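Local coordinates for protein packaging enzyme P4 (Pseudomonas phage phi6, PDB 4BLO) that hydrolyses nucleoside triphosphates, binds ADP, and probably acts as the hexameric RecA-like helicase motor that packages the RNA genome into the viral capsid, at residues L145-E150 against A185-R190. Residues are numbered along the deposited sequence; the frame is centred on the assembly and turned at random.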
ATOM      1  N   LEU L 145      29.575  25.378   1.583  1.00 31.84           N
ATOM      2  CA  LEU L 145      28.625  24.669   2.434  1.00 30.11           C
ATOM      3  C   LEU L 145      27.196  24.896   1.938  1.00 33.63           C
ATOM      4  O   LEU L 145      26.640  25.981   2.126  1.00 34.15           O
ATOM      5  CB  LEU L 145      28.775  25.081   3.922  1.00 29.95           C
ATOM      6  CG  LEU L 145      27.699  24.587   4.923  1.00 33.36           C
ATOM      7  CD1 LEU L 145      27.789  23.089   5.184  1.00 31.40           C
ATOM      8  CD2 LEU L 145      27.780  25.356   6.217  1.00 38.19           C
ATOM      9  N   ILE L 146      26.615  23.863   1.284  1.00 28.25           N
ATOM     10  CA  ILE L 146      25.241  23.896   0.793  1.00 26.99           C
ATOM     11  C   ILE L 146      24.353  23.557   1.961  1.00 29.04           C
ATOM     12  O   ILE L 146      24.539  22.517   2.605  1.00 27.14           O
ATOM     13  CB  ILE L 146      24.996  22.959  -0.420  1.00 29.66           C
ATOM     14  CG1 ILE L 146      25.882  23.341  -1.634  1.00 30.74           C
ATOM     15  CG2 ILE L 146      23.485  22.894  -0.790  1.00 28.43           C
ATOM     16  CD1 ILE L 146      25.909  22.290  -2.689  1.00 33.11           C
ATOM     17  N   ARG L 147      23.411  24.465   2.265  1.00 26.28           N
ATOM     18  CA  ARG L 147      22.475  24.264   3.362  1.00 24.98           C
ATOM     19  C   ARG L 147      21.084  24.015   2.788  1.00 30.21           C
ATOM     20  O   ARG L 147      20.560  24.827   2.011  1.00 32.19           O
ATOM     21  CB  ARG L 147      22.530  25.412   4.355  1.00 22.58           C
ATOM     22  CG  ARG L 147      23.683  25.254   5.324  1.00 22.69           C
ATOM     23  CD  ARG L 147      23.208  25.479   6.756  1.00 26.63           C
ATOM     24  NE  ARG L 147      23.244  24.270   7.586  1.00 26.23           N
ATOM     25  CZ  ARG L 147      22.556  24.103   8.718  1.00 45.50           C
ATOM     26  NH1 ARG L 147      21.723  25.042   9.146  1.00 23.77           N
ATOM     27  NH2 ARG L 147      22.664  22.975   9.406  1.00 48.40           N
ATOM     28  N   TRP L 148      20.529  22.835   3.110  1.00 26.71           N
ATOM     29  CA  TRP L 148      19.246  22.390   2.578  1.00 27.12           C
ATOM     30  C   TRP L 148      18.450  21.641   3.662  1.00 33.09           C
ATOM     31  O   TRP L 148      18.996  20.758   4.327  1.00 33.60           O
ATOM     32  CB  TRP L 148      19.539  21.499   1.357  1.00 25.81           C
ATOM     33  CG  TRP L 148      18.397  21.209   0.437  1.00 27.94           C
ATOM     34  CD1 TRP L 148      17.401  22.063   0.051  1.00 31.61           C
ATOM     35  CD2 TRP L 148      18.214  20.006  -0.326  1.00 27.76           C
ATOM     36  NE1 TRP L 148      16.566  21.435  -0.847  1.00 30.79           N
ATOM     37  CE2 TRP L 148      17.045  20.176  -1.103  1.00 31.68           C
ATOM     38  CE3 TRP L 148      18.905  18.779  -0.398  1.00 28.33           C
ATOM     39  CZ2 TRP L 148      16.561  19.176  -1.952  1.00 30.99           C
ATOM     40  CZ3 TRP L 148      18.410  17.783  -1.228  1.00 29.53           C
ATOM     41  CH2 TRP L 148      17.244  17.978  -1.980  1.00 30.51           C
ATOM     42  N   GLY L 149      17.188  22.038   3.850  1.00 30.17           N
ATOM     43  CA  GLY L 149      16.246  21.423   4.784  1.00 30.27           C
ATOM     44  C   GLY L 149      16.738  21.217   6.202  1.00 34.78           C
ATOM     45  O   GLY L 149      16.469  20.180   6.819  1.00 33.42           O
ATOM     46  N   GLU L 150      17.448  22.225   6.720  1.00 32.60           N
ATOM     47  CA  GLU L 150      18.024  22.269   8.054  1.00 32.04           C
ATOM     48  C   GLU L 150      17.475  23.459   8.796  1.00 37.42           C
ATOM     49  O   GLU L 150      17.230  24.483   8.159  1.00 38.93           O
ATOM     50  CB  GLU L 150      19.540  22.362   7.911  1.00 33.24           C
ATOM     51  CG  GLU L 150      20.193  21.021   7.626  1.00 40.07           C
ATOM     52  CD  GLU L 150      19.820  19.942   8.626  1.00 52.85           C
ATOM     53  OE1 GLU L 150      20.130  20.111   9.829  1.00 53.53           O
ATOM     54  OE2 GLU L 150      19.133  18.974   8.224  1.00 22.20           O
ATOM     55  N   ALA L 185      30.168  20.617   0.154  1.00 40.71           N
ATOM     56  CA  ALA L 185      29.477  19.816   1.158  1.00 38.92           C
ATOM     57  C   ALA L 185      28.003  20.144   1.187  1.00 44.54           C
ATOM     58  O   ALA L 185      27.634  21.298   0.963  1.00 47.10           O
ATOM     59  CB  ALA L 185      30.084  20.050   2.519  1.00 39.56           C
ATOM     60  N   VAL L 186      27.152  19.139   1.463  1.00 39.13           N
ATOM     61  CA  VAL L 186      25.697  19.318   1.550  1.00 37.42           C
ATOM     62  C   VAL L 186      25.193  18.915   2.938  1.00 38.69           C
ATOM     63  O   VAL L 186      25.275  17.742   3.313  1.00 36.74           O
ATOM     64  CB  VAL L 186      24.909  18.566   0.443  1.00 40.55           C
ATOM     65  CG1 VAL L 186      23.449  19.004   0.416  1.00 39.36           C
ATOM     66  CG2 VAL L 186      25.545  18.777  -0.921  1.00 41.39           C
ATOM     67  N   ASP L 187      24.681  19.918   3.688  1.00 35.41           N
ATOM     68  CA  ASP L 187      24.042  19.783   5.002  1.00 34.40           C
ATOM     69  C   ASP L 187      22.682  20.496   4.963  1.00 37.46           C
ATOM     70  O   ASP L 187      22.642  21.717   5.049  1.00 36.73           O
ATOM     71  CB  ASP L 187      24.928  20.331   6.136  1.00 35.79           C
ATOM     72  CG  ASP L 187      24.501  19.939   7.548  1.00 37.38           C
ATOM     73  OD1 ASP L 187      23.711  18.975   7.695  1.00 30.35           O
ATOM     74  OD2 ASP L 187      24.979  20.585   8.513  1.00 51.38           O
ATOM     75  N   SER L 188      21.573  19.776   4.719  1.00 33.38           N
ATOM     76  CA  SER L 188      21.401  18.319   4.665  1.00 32.35           C
ATOM     77  C   SER L 188      20.923  17.839   3.322  1.00 38.38           C
ATOM     78  O   SER L 188      20.585  18.641   2.450  1.00 39.13           O
ATOM     79  CB  SER L 188      20.324  17.927   5.679  1.00 34.79           C
ATOM     80  OG  SER L 188      20.580  16.700   6.334  1.00 44.18           O
ATOM     81  N   VAL L 189      20.800  16.510   3.200  1.00 34.99           N
ATOM     82  CA  VAL L 189      20.222  15.817   2.057  1.00 34.11           C
ATOM     83  C   VAL L 189      18.792  15.289   2.485  1.00 36.49           C
ATOM     84  O   VAL L 189      18.055  14.789   1.636  1.00 36.69           O
ATOM     85  CB  VAL L 189      21.187  14.729   1.492  1.00 37.27           C
ATOM     86  CG1 VAL L 189      20.962  13.353   2.119  1.00 36.49           C
ATOM     87  CG2 VAL L 189      21.117  14.667  -0.023  1.00 36.98           C
ATOM     88  N   ARG L 190      18.400  15.480   3.790  1.00 31.79           N
ATOM     89  CA  ARG L 190      17.085  15.135   4.391  1.00 31.53           C
ATOM     90  C   ARG L 190      15.871  15.510   3.506  1.00 36.70           C
ATOM     91  O   ARG L 190      14.997  14.659   3.406  1.00 37.80           O
ATOM     92  CB  ARG L 190      16.880  15.805   5.758  1.00 29.00           C
ATOM     93  CG  ARG L 190      17.494  15.101   6.961  1.00 35.06           C
ATOM     94  CD  ARG L 190      16.850  15.589   8.271  1.00 37.17           C
ATOM     95  NE  ARG L 190      16.938  17.042   8.480  1.00 28.38           N
ATOM     96  CZ  ARG L 190      16.037  17.774   9.132  1.00 47.01           C
ATOM     97  NH1 ARG L 190      14.964  17.200   9.667  1.00 27.87           N
ATOM     98  NH2 ARG L 190      16.209  19.079   9.270  1.00 45.96           N
TER
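Ile146 and Val186 sit paired on neighbouring parallel strands in the central sheet of this P-loop NTPase, and the strand end of the contact is its tight part. Ile146 N donates to Ala185 O (2.8 Å), and Ile146 O takes the amide of Asp187, both bonds nearly straight. On the face under helix 167-179, Ile146 CD1 packs against Val186 CG2 at 3.9 Å; on the other face, Leu145 lays CD1 alongside Asp187 CB, beneath helix 132-140.

Further along, the pairing carries on through Trp148 and Ser188. A cis peptide precedes Ser188, whose N still bonds to Trp148 O on a lone pair in the carbonyl plane. Trp148 N reaches Asp187 O from above that carbonyl's plane, a poorer approach at 3.1 Å. Trp148 brings its indole edge up to Ser188 O, with NE1 hydrogen-bonded to the backbone carbonyl of Ser165.

The more open side belongs to Glu150, the one partly exposed residue here, though its OE2 is well held. Its chain, folded back at chi2 (-53°), crosses Arg190 at about a right angle and offers that single oxygen to two nitrogens: Arg190 NE at 2.9 Å, nearly along the C-O axis, and NH2 from above the carboxylate plane. Deeper in, Asp187 OD2 takes a weak bond, part of a salt bridge, from Arg147 NH2 (3.4 Å), the two flat groups turned 70° apart; Asp156 and Glu153 also pair with this arginine.

Asp187 OD2 is also hydrogen-bonded with Ser133 OG of the ADP pocket, a placement consistent with the Walker B position of RecA-like ATPases. With calcium about 4 Å from the Glu150 side chain, the chemistry implies an acidic nucleotide site whose charges are probably partly offset by Arg147 and Arg190, Arg190 also reaching Thr214 and Ser250 of the second subunit through weak bonds.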